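PDB 5UAM: ulvan Lyase-PL25 from Pseudoalteromonas sp. PLSV, which cleaves ulvan, the sulfated rhamnose- and uronic acid-containing cell-wall polysaccharide of green seaweeds, as a beta-propeller lyase of family PL25. Local coordinates for residues 208-213 with 285-290; 182-187 with 238-243; 30-35 with 58-63. All blocks are in the same frame, centred on the assembly; numbering follows the deposited sequence.

Interaction 1 of 3, residues 208-213 with 285-290. With EDO (1,2-ethanediol), chain J.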
loop_
_atom_site.group_PDB
_atom_site.type_symbol
_atom_site.label_atom_id
_atom_site.label_comp_id
_atom_site.label_asym_id
_atom_site.label_seq_id
_atom_site.Cartn_x
_atom_site.Cartn_y
_atom_site.Cartn_z
ATOM N N LYS A 208 -17.514 -2.888 -7.312
ATOM C CA LYS A 208 -17.957 -3.540 -8.541
ATOM C C LYS A 208 -17.274 -2.970 -9.777
ATOM O O LYS A 208 -17.319 -1.759 -10.018
ATOM C CB LYS A 208 -19.454 -3.282 -8.690
ATOM C CG LYS A 208 -20.087 -3.841 -9.957
ATOM C CD LYS A 208 -20.140 -5.358 -9.898
ATOM C CE LYS A 208 -21.067 -5.873 -10.961
ATOM N NZ LYS A 208 -21.174 -7.362 -10.911
ATOM N N HIS A 209 -16.731 -3.851 -10.611
ATOM C CA HIS A 209 -16.384 -3.500 -11.981
ATOM C C HIS A 209 -17.528 -3.894 -12.905
ATOM O O HIS A 209 -18.223 -4.889 -12.678
ATOM C CB HIS A 209 -15.092 -4.198 -12.437
ATOM C CG HIS A 209 -15.313 -5.539 -13.067
ATOM N ND1 HIS A 209 -15.505 -6.694 -12.332
ATOM C CD2 HIS A 209 -15.393 -5.910 -14.368
ATOM C CE1 HIS A 209 -15.685 -7.711 -13.152
ATOM N NE2 HIS A 209 -15.618 -7.264 -14.394
ATOM N N LYS A 210 -17.726 -3.110 -13.962
ATOM C CA LYS A 210 -18.809 -3.339 -14.912
ATOM C C LYS A 210 -18.677 -2.345 -16.056
ATOM O O LYS A 210 -17.972 -1.340 -15.936
ATOM C CB LYS A 210 -20.200 -3.187 -14.273
ATOM C CG LYS A 210 -20.429 -1.820 -13.578
ATOM C CD LYS A 210 -21.880 -1.703 -13.119
ATOM C CE LYS A 210 -22.123 -0.484 -12.247
ATOM N NZ LYS A 210 -21.884 0.783 -12.982
ATOM N N ARG A 211 -19.349 -2.645 -17.165
ATOM C CA ARG A 211 -19.354 -1.726 -18.294
ATOM C C ARG A 211 -20.123 -0.472 -17.923
ATOM O O ARG A 211 -21.184 -0.537 -17.295
ATOM C CB ARG A 211 -20.054 -2.338 -19.510
ATOM C CG ARG A 211 -19.483 -3.646 -20.038
ATOM C CD ARG A 211 -18.198 -3.475 -20.838
ATOM N NE ARG A 211 -18.203 -2.317 -21.731
ATOM C CZ ARG A 211 -17.162 -1.942 -22.469
ATOM N NH1 ARG A 211 -16.029 -2.640 -22.445
ATOM N NH2 ARG A 211 -17.252 -0.866 -23.236
ATOM N N ARG A 212 -19.603 0.668 -18.352
ATOM C CA ARG A 212 -20.385 1.889 -18.339
ATOM C C ARG A 212 -21.387 1.905 -19.482
ATOM O O ARG A 212 -21.153 1.349 -20.563
ATOM C CB ARG A 212 -19.463 3.091 -18.458
ATOM C CG ARG A 212 -18.595 3.190 -17.254
ATOM C CD ARG A 212 -17.782 4.398 -17.261
ATOM N NE ARG A 212 -18.572 5.625 -17.257
ATOM C CZ ARG A 212 -18.228 6.719 -16.593
ATOM N NH1 ARG A 212 -17.129 6.734 -15.856
ATOM N NH2 ARG A 212 -18.984 7.811 -16.677
ATOM N N THR A 213 -22.520 2.559 -19.237
ATOM C CA THR A 213 -23.553 2.682 -20.257
ATOM C C THR A 213 -23.474 3.989 -21.036
ATOM O O THR A 213 -24.221 4.155 -22.002
ATOM C CB THR A 213 -24.945 2.558 -19.626
ATOM O OG1 THR A 213 -25.113 3.590 -18.641
ATOM C CG2 THR A 213 -25.101 1.191 -18.954
ATOM N N VAL A 285 -20.282 -2.099 -3.910
ATOM C CA VAL A 285 -20.549 -0.701 -4.201
ATOM C C VAL A 285 -20.232 -0.418 -5.661
ATOM O O VAL A 285 -19.151 -0.760 -6.161
ATOM C CB VAL A 285 -19.755 0.197 -3.247
ATOM C CG1 VAL A 285 -19.882 1.670 -3.665
ATOM C CG2 VAL A 285 -20.223 -0.019 -1.822
ATOM N N THR A 286 -21.179 0.216 -6.347
ATOM C CA THR A 286 -21.008 0.638 -7.728
ATOM C C THR A 286 -20.574 2.097 -7.788
ATOM O O THR A 286 -20.731 2.860 -6.837
ATOM C CB THR A 286 -22.331 0.527 -8.466
ATOM O OG1 THR A 286 -23.269 1.389 -7.813
ATOM C CG2 THR A 286 -22.849 -0.905 -8.462
ATOM N N ARG A 287 -20.090 2.494 -8.961
ATOM C CA ARG A 287 -19.728 3.891 -9.172
ATOM C C ARG A 287 -20.907 4.813 -8.877
ATOM O O ARG A 287 -20.739 5.869 -8.259
ATOM C CB ARG A 287 -19.231 4.091 -10.604
ATOM C CG ARG A 287 -18.697 5.516 -10.870
ATOM C CD ARG A 287 -18.551 5.782 -12.349
ATOM N NE ARG A 287 -19.767 6.348 -12.918
ATOM C CZ ARG A 287 -20.650 5.697 -13.677
ATOM N NH1 ARG A 287 -20.500 4.409 -14.001
ATOM N NH2 ARG A 287 -21.710 6.353 -14.123
ATOM N N GLU A 288 -22.113 4.424 -9.285
ATOM C CA GLU A 288 -23.268 5.295 -9.096
ATOM C C GLU A 288 -23.571 5.483 -7.617
ATOM O O GLU A 288 -23.875 6.595 -7.172
ATOM C CB GLU A 288 -24.470 4.708 -9.838
ATOM C CG GLU A 288 -24.329 4.768 -11.361
ATOM C CD GLU A 288 -23.684 3.534 -11.993
ATOM O OE1 GLU A 288 -23.012 2.752 -11.299
ATOM O OE2 GLU A 288 -23.903 3.332 -13.212
ATOM N N VAL A 289 -23.501 4.409 -6.838
ATOM C CA VAL A 289 -23.713 4.541 -5.406
ATOM C C VAL A 289 -22.576 5.312 -4.766
ATOM O O VAL A 289 -22.799 6.119 -3.855
ATOM C CB VAL A 289 -23.892 3.156 -4.770
ATOM C CG1 VAL A 289 -23.795 3.246 -3.227
ATOM C CG2 VAL A 289 -25.219 2.562 -5.234
ATOM N N ALA A 290 -21.335 5.046 -5.188
ATOM C CA ALA A 290 -20.198 5.749 -4.607
ATOM C C ALA A 290 -20.305 7.256 -4.838
ATOM O O ALA A 290 -20.072 8.057 -3.924
ATOM C CB ALA A 290 -18.889 5.205 -5.185
HETATM C C1 EDO J . -18.260 -9.527 -11.296
HETATM O O1 EDO J . -18.486 -8.109 -11.342
HETATM C C2 EDO J . -19.008 -10.202 -12.439
HETATM O O2 EDO J . -18.549 -9.661 -13.684
HETATM O O HOH W 1 -19.244 0.234 -10.552
HETATM O O HOH W 2 -22.632 3.458 -16.284
#
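Val285 meets the other segment through its backbone: its carbonyl O accepts from Lys208 N at 2.9 Å, while its isopropyl group turns away from Lys208 and packs on Tyr237 and Met264, where a branched hydrocarbon is at home. Thr286 does two jobs at the start of helix 287-293. Its OG1 is the N-cap acceptor for Val289 N, and the same rotamer (OG1 at chi1 61°) sends CG2 the other way, to lie 3.9 Å from Lys210 CE and against Lys208 CB, so that a methyl covers the aliphatic part of two lysines. Arg287 begins the helix. Its N-H is still without a helical acceptor and donates a hydrogen bond to a water, which in turn donates to Lys208 O and so ties the helix start to the strand. Its side chain runs out to the guanidinium of Arg212, and the two lie flat on each other, CZ over CZ at 3.9 Å with planes 3° apart. Glu288 comes from the opposite direction to Lys210 and receives NZ on the syn lone pair of OE1 at 2.8 Å; the bond from the same NZ to OE2, 3.3 Å, is weak. A second water accepts hydrogen bonds from Thr213 N and, in the guanidinium plane, from Arg287 NH1. Two stacked cations would be costly alone, but each has a carboxylate partner: Asp219 pairs with Arg287 and also with Lys210, Asp214 with Arg212, whose NH1 also bonds Tyr239 OH. The chemistry is thus that of a surface salt-bridge network in which flat, delocalised guanidinium groups can stack while their edges remain available for acidic partners, and the neighbouring negative charges probably ease the repulsion.

Interaction 2 of 3, residues 182-187 with 238-243. With ZN (zinc ion), chain D; PO4 (phosphate ion), chain E; EDO (1,2-ethanediol), chain J.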
loop_
_atom_site.group_PDB
_atom_site.type_symbol
_atom_site.label_atom_id
_atom_site.label_comp_id
_atom_site.label_asym_id
_atom_site.label_seq_id
_atom_site.Cartn_x
_atom_site.Cartn_y
_atom_site.Cartn_z
ATOM N N GLY A 182 -8.006 -9.768 -9.675
ATOM C CA GLY A 182 -7.578 -9.859 -11.053
ATOM C C GLY A 182 -6.825 -8.623 -11.490
ATOM O O GLY A 182 -6.204 -7.961 -10.652
ATOM N N ALA A 183 -6.888 -8.330 -12.787
ATOM C CA ALA A 183 -6.294 -7.119 -13.346
ATOM C C ALA A 183 -7.319 -5.979 -13.338
ATOM O O ALA A 183 -8.196 -5.960 -12.476
ATOM C CB ALA A 183 -5.721 -7.433 -14.726
ATOM N N HIS A 184 -7.216 -4.995 -14.242
ATOM C CA HIS A 184 -8.032 -3.780 -14.094
ATOM C C HIS A 184 -9.515 -4.057 -14.002
ATOM O O HIS A 184 -10.238 -3.383 -13.250
ATOM C CB HIS A 184 -7.854 -2.863 -15.280
ATOM C CG HIS A 184 -6.572 -2.132 -15.257
ATOM N ND1 HIS A 184 -6.374 -0.967 -15.962
ATOM C CD2 HIS A 184 -5.414 -2.400 -14.618
ATOM C CE1 HIS A 184 -5.135 -0.552 -15.757
ATOM N NE2 HIS A 184 -4.536 -1.398 -14.941
ATOM N N ARG A 185 -10.016 -4.962 -14.833
ATOM C CA ARG A 185 -11.448 -5.087 -15.018
ATOM C C ARG A 185 -11.936 -6.179 -14.075
ATOM O O ARG A 185 -12.396 -7.250 -14.473
ATOM C CB ARG A 185 -11.772 -5.318 -16.489
ATOM C CG ARG A 185 -11.376 -4.094 -17.308
ATOM C CD ARG A 185 -11.728 -4.196 -18.778
ATOM N NE ARG A 185 -11.636 -2.885 -19.404
ATOM C CZ ARG A 185 -12.066 -2.607 -20.625
ATOM N NH1 ARG A 185 -12.628 -3.554 -21.375
ATOM N NH2 ARG A 185 -11.944 -1.375 -21.092
ATOM N N SER A 186 -11.830 -5.853 -12.784
ATOM C CA SER A 186 -12.042 -6.818 -11.724
ATOM C C SER A 186 -12.664 -6.138 -10.520
ATOM O O SER A 186 -12.417 -4.958 -10.251
ATOM C CB SER A 186 -10.715 -7.429 -11.252
ATOM O OG SER A 186 -9.994 -8.011 -12.326
ATOM N N ASP A 187 -13.444 -6.907 -9.776
ATOM C CA ASP A 187 -13.925 -6.414 -8.494
ATOM C C ASP A 187 -12.781 -6.358 -7.489
ATOM O O ASP A 187 -11.791 -7.085 -7.588
ATOM C CB ASP A 187 -14.975 -7.354 -7.912
ATOM C CG ASP A 187 -16.309 -7.357 -8.668
ATOM O OD1 ASP A 187 -16.488 -6.714 -9.736
ATOM O OD2 ASP A 187 -17.213 -8.064 -8.162
ATOM N N ASP A 238 -9.847 5.463 -5.137
ATOM C CA ASP A 238 -10.093 6.305 -6.306
ATOM C C ASP A 238 -10.633 5.460 -7.453
ATOM O O ASP A 238 -10.600 4.225 -7.429
ATOM C CB ASP A 238 -8.887 7.194 -6.714
ATOM C CG ASP A 238 -7.646 6.421 -7.192
ATOM O OD1 ASP A 238 -7.413 5.270 -6.808
ATOM O OD2 ASP A 238 -6.848 7.032 -7.955
ATOM N N TYR A 239 -11.180 6.160 -8.441
ATOM C CA TYR A 239 -11.850 5.541 -9.579
ATOM C C TYR A 239 -10.973 5.592 -10.823
ATOM O O TYR A 239 -10.440 6.650 -11.166
ATOM C CB TYR A 239 -13.172 6.244 -9.847
ATOM C CG TYR A 239 -13.889 5.741 -11.081
ATOM C CD1 TYR A 239 -14.624 4.578 -11.046
ATOM C CD2 TYR A 239 -13.863 6.466 -12.265
ATOM C CE1 TYR A 239 -15.288 4.128 -12.164
ATOM C CE2 TYR A 239 -14.532 6.021 -13.398
ATOM C CZ TYR A 239 -15.251 4.849 -13.334
ATOM O OH TYR A 239 -15.913 4.417 -14.454
ATOM N N HIS A 240 -10.847 4.456 -11.499
ATOM C CA HIS A 240 -10.121 4.340 -12.760
ATOM C C HIS A 240 -11.133 4.252 -13.905
ATOM O O HIS A 240 -11.975 3.343 -13.936
ATOM C CB HIS A 240 -9.208 3.108 -12.706
ATOM C CG HIS A 240 -8.596 2.728 -14.018
ATOM N ND1 HIS A 240 -7.971 3.634 -14.848
ATOM C CD2 HIS A 240 -8.497 1.526 -14.631
ATOM C CE1 HIS A 240 -7.525 3.005 -15.923
ATOM N NE2 HIS A 240 -7.820 1.720 -15.811
ATOM N N VAL A 241 -11.067 5.219 -14.821
ATOM C CA VAL A 241 -11.797 5.168 -16.088
ATOM C C VAL A 241 -11.013 4.208 -16.972
ATOM O O VAL A 241 -9.984 4.584 -17.536
ATOM C CB VAL A 241 -11.898 6.544 -16.756
ATOM C CG1 VAL A 241 -12.872 6.470 -17.942
ATOM C CG2 VAL A 241 -12.268 7.650 -15.765
ATOM N N CYS A 242 -11.484 2.976 -17.105
ATOM C CA CYS A 242 -10.725 1.949 -17.807
ATOM C C CYS A 242 -11.239 1.886 -19.243
ATOM O O CYS A 242 -12.182 1.160 -19.575
ATOM C CB CYS A 242 -10.813 0.619 -17.072
ATOM S SG CYS A 242 -9.707 -0.622 -17.764
ATOM N N TRP A 243 -10.592 2.654 -20.114
ATOM C CA TRP A 243 -11.073 2.860 -21.473
ATOM C C TRP A 243 -10.820 1.639 -22.348
ATOM O O TRP A 243 -9.776 0.987 -22.241
ATOM C CB TRP A 243 -10.337 4.043 -22.104
ATOM C CG TRP A 243 -10.740 5.392 -21.584
ATOM C CD1 TRP A 243 -10.065 6.167 -20.673
ATOM C CD2 TRP A 243 -11.905 6.132 -21.954
ATOM N NE1 TRP A 243 -10.742 7.348 -20.468
ATOM C CE2 TRP A 243 -11.875 7.347 -21.238
ATOM C CE3 TRP A 243 -12.973 5.888 -22.820
ATOM C CZ2 TRP A 243 -12.872 8.319 -21.376
ATOM C CZ3 TRP A 243 -13.959 6.858 -22.953
ATOM C CH2 TRP A 243 -13.908 8.044 -22.220
HETATM ZN ZN ZN D . -7.657 0.161 -17.119
HETATM P P PO4 E . -2.091 -2.020 -12.600
HETATM O O1 PO4 E . -2.164 -1.571 -14.046
HETATM O O2 PO4 E . -3.265 -1.537 -11.851
HETATM O O3 PO4 E . -0.831 -1.394 -12.053
HETATM O O4 PO4 E . -2.056 -3.545 -12.587
HETATM C C1 EDO J . -18.260 -9.527 -11.296
HETATM O O1 EDO J . -18.486 -8.109 -11.342
HETATM C C2 EDO J . -19.008 -10.202 -12.439
HETATM O O2 EDO J . -18.549 -9.661 -13.684
#
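Metal bonds dominate the meeting of His184 with His240 and Cys242. The zinc ion is held by His184 ND1 at 2.1 Å, by His240 NE2 at 2.0 Å and by Cys242 SG at 2.3 Å, and His254 supplies the fourth ligand. The two imidazoles use different nitrogens and their planes stand at 90°; the 3.1 Å between His184 ND1 and His240 NE2 is that of two ligands of one metal, not of a hydrogen bond. With chi1 at -172°, the Cys242 sulfur swings out opposite the backbone nitrogen and reaches the zinc at the rim of the His184 ring, close to its plane. His240 and Cys242, two apart on strand 232-243, both face the metal, whereas Val241 between them does not.

Hydrogen bonds form the second shell. Arg185, extended from CG to NE, grips Cys242 side-on: NE points at SG in the guanidinium plane, 3.4 Å away and nearly straight at 166°, while NH2 reaches Cys242 O at 3.0 Å from above the carbonyl plane. A long, flat cation suits this place because it can serve a sulfur and a carbonyl together; its NH2 also pairs with Asp244. His240 ND1 is bonded to Glu257 O, which helps fix the turn of that ring.

The remaining nitrogen of His184, NE2, bonds a phosphate O1 at 2.5 Å, and this phosphate, probably from the crystallisation liquor, is also bound by His99, assigned as the proton donor, and by His119, Arg180 and Tyr222. The chemistry implies that one imidazole spans the zinc and the phosphate site, consistent with its assignment to both the structural zinc and the substrate site, and that Arg185 would probably stabilise negative charge on the zinc-bound sulfur.

Interaction 3 of 3, residues 30-35 with 58-63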
loop_
_atom_site.group_PDB
_atom_site.type_symbol
_atom_site.label_atom_id
_atom_site.label_comp_id
_atom_site.label_asym_id
_atom_site.label_seq_id
_atom_site.Cartn_x
_atom_site.Cartn_y
_atom_site.Cartn_z
ATOM N N ALA A 30 19.848 -4.061 4.267
ATOM C CA ALA A 30 19.967 -4.984 3.153
ATOM C C ALA A 30 20.291 -4.168 1.912
ATOM O O ALA A 30 20.028 -2.964 1.854
ATOM C CB ALA A 30 18.670 -5.769 2.935
ATOM N N ASP A 31 20.863 -4.838 0.913
ATOM C CA ASP A 31 21.289 -4.141 -0.298
ATOM C C ASP A 31 20.912 -4.893 -1.572
ATOM O O ASP A 31 21.586 -4.752 -2.593
ATOM C CB ASP A 31 22.788 -3.857 -0.273
ATOM C CG ASP A 31 23.629 -5.109 -0.178
ATOM O OD1 ASP A 31 23.069 -6.218 -0.140
ATOM O OD2 ASP A 31 24.867 -4.954 -0.169
ATOM N N ASN A 32 19.804 -5.643 -1.545
ATOM C CA ASN A 32 19.407 -6.472 -2.681
ATOM C C ASN A 32 17.996 -6.185 -3.184
ATOM O O ASN A 32 17.439 -7.007 -3.909
ATOM C CB ASN A 32 19.549 -7.963 -2.359
ATOM C CG ASN A 32 18.623 -8.424 -1.271
ATOM O OD1 ASN A 32 18.003 -7.630 -0.560
ATOM N ND2 ASN A 32 18.503 -9.753 -1.135
ATOM N N GLY A 33 17.415 -5.028 -2.877
ATOM C CA GLY A 33 16.114 -4.716 -3.430
ATOM C C GLY A 33 16.163 -4.592 -4.943
ATOM O O GLY A 33 17.196 -4.282 -5.522
ATOM N N VAL A 34 15.010 -4.827 -5.593
ATOM C CA VAL A 34 14.883 -4.649 -7.036
ATOM C C VAL A 34 13.629 -3.852 -7.371
ATOM O O VAL A 34 12.644 -3.845 -6.628
ATOM C CB VAL A 34 14.878 -5.962 -7.852
ATOM C CG1 VAL A 34 16.069 -6.813 -7.483
ATOM C CG2 VAL A 34 13.589 -6.729 -7.678
ATOM N N GLY A 35 13.680 -3.194 -8.530
ATOM C CA GLY A 35 12.495 -2.505 -9.044
ATOM C C GLY A 35 12.055 -1.402 -8.107
ATOM O O GLY A 35 12.845 -0.530 -7.741
ATOM N N GLN A 58 10.727 -6.337 -1.589
ATOM C CA GLN A 58 10.939 -7.138 -2.788
ATOM C C GLN A 58 12.424 -7.181 -3.150
ATOM O O GLN A 58 13.051 -6.146 -3.395
ATOM C CB GLN A 58 10.132 -6.498 -3.907
ATOM C CG GLN A 58 10.261 -7.150 -5.233
ATOM C CD GLN A 58 9.486 -6.379 -6.256
ATOM O OE1 GLN A 58 8.280 -6.549 -6.391
ATOM N NE2 GLN A 58 10.156 -5.485 -6.952
ATOM N N GLY A 59 12.966 -8.396 -3.205
ATOM C CA GLY A 59 14.356 -8.647 -3.488
ATOM C C GLY A 59 14.559 -9.300 -4.842
ATOM O O GLY A 59 13.701 -9.224 -5.729
ATOM N N PRO A 60 15.716 -9.943 -5.033
ATOM C CA PRO A 60 16.045 -10.528 -6.335
ATOM C C PRO A 60 14.934 -11.421 -6.866
ATOM O O PRO A 60 14.263 -12.141 -6.113
ATOM C CB PRO A 60 17.323 -11.323 -6.048
ATOM C CG PRO A 60 17.965 -10.561 -4.916
ATOM C CD PRO A 60 16.807 -10.102 -4.062
ATOM N N LYS A 61 14.740 -11.353 -8.181
ATOM C CA LYS A 61 13.707 -12.098 -8.890
ATOM C C LYS A 61 12.320 -11.775 -8.346
ATOM O O LYS A 61 11.375 -12.569 -8.482
ATOM C CB LYS A 61 13.999 -13.606 -8.908
ATOM C CG LYS A 61 15.381 -13.962 -9.504
ATOM C CD LYS A 61 15.520 -15.462 -9.700
ATOM N N GLU A 62 12.169 -10.591 -7.750
ATOM C CA GLU A 62 10.912 -10.124 -7.172
ATOM C C GLU A 62 10.420 -11.028 -6.037
ATOM O O GLU A 62 9.248 -10.963 -5.634
ATOM C CB GLU A 62 9.827 -9.898 -8.239
ATOM C CG GLU A 62 10.301 -9.004 -9.387
ATOM C CD GLU A 62 9.200 -8.492 -10.292
ATOM O OE1 GLU A 62 8.140 -8.076 -9.779
ATOM O OE2 GLU A 62 9.442 -8.464 -11.517
ATOM N N ASP A 63 11.313 -11.844 -5.483
ATOM C CA ASP A 63 10.916 -12.702 -4.375
ATOM C C ASP A 63 10.818 -11.871 -3.095
ATOM O O ASP A 63 11.522 -10.867 -2.936
ATOM C CB ASP A 63 11.938 -13.827 -4.174
ATOM C CG ASP A 63 11.987 -14.822 -5.325
ATOM O OD1 ASP A 63 10.960 -14.969 -6.029
ATOM O OD2 ASP A 63 13.061 -15.458 -5.510
#
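Gln58 has CG anti to the backbone N (chi1 178°) and is extended beyond CG, and this carries its amide across the Val34 side chain until NE2 stands 3.0 Å from Val34 O. In Val34, chi1 of -52° places CG2 between the backbone N and the carbonyl carbon, where it faces the turn that begins at Gly59 and comes to 3.2 Å from Gly59 O.

The two residues are joined twice. Val34 N donates to Gln58 O at 3.2 Å, and the Gln58 amide returns a bond to Val34 O, arriving from above the carbonyl plane with an N-H...O angle of 141°. The same NE2 also bonds Asn98 OD1, so both amide protons can be used; glutamine suits the place because it has the reach and two N-H groups. Replacing Gln58 by an alanine removes the amide, and Val34 O and Asn98 OD1 would probably lose their shared donor, with a gap opening beside Val34 CG2.

Around this pair the packing is close. The backbones pass with Gly33 CA 4.3 Å from Gly59 CA, and Gly33 CA also makes a CH...O contact with Gln58 O. Pro60, its ring crossing the Asn32 side chain at about a right angle, brings CD to 3.2 Å from Asn32 O and 3.4 Å from Asn32 ND2, a compact ring without an N-H, which can pack closely on the Asn32 backbone and amide. Asn32 OD1 turns to Tyr57 OH. The turn itself is closed by Gly59 N bonding to Asp63 O.

The arrangement joins neighbouring sheets of a beta-propeller: residues 30-35 run off an edge strand of one four-stranded antiparallel sheet and meet the hairpin loop between strands 52-58 and 64-70 of another, beside Asn98 and Lys101, assigned to substrate binding.

Interaction 3 closes first along the chain, between the edge strand 30-33 and the loop joining strands 52-58 and 64-70. Interactions 1 and 2 follow and interleave, with segments in the order 182-187, 208-213, 238-243 and 285-290. Their centres are about 10 Å apart, both reach the same large antiparallel sheet, and they touch directly through His209 with Asp187 and Arg212 with Tyr239. The centre of interaction 3 lies about 28 Å from that of interaction 2 and 37 Å from that of interaction 1, on the opposite side of the chain's centre from the latter. The propeller thus carries a zinc site with a surface salt-bridge cluster next to it, while a separate junction between sheets adjoins other residues assigned to substrate binding.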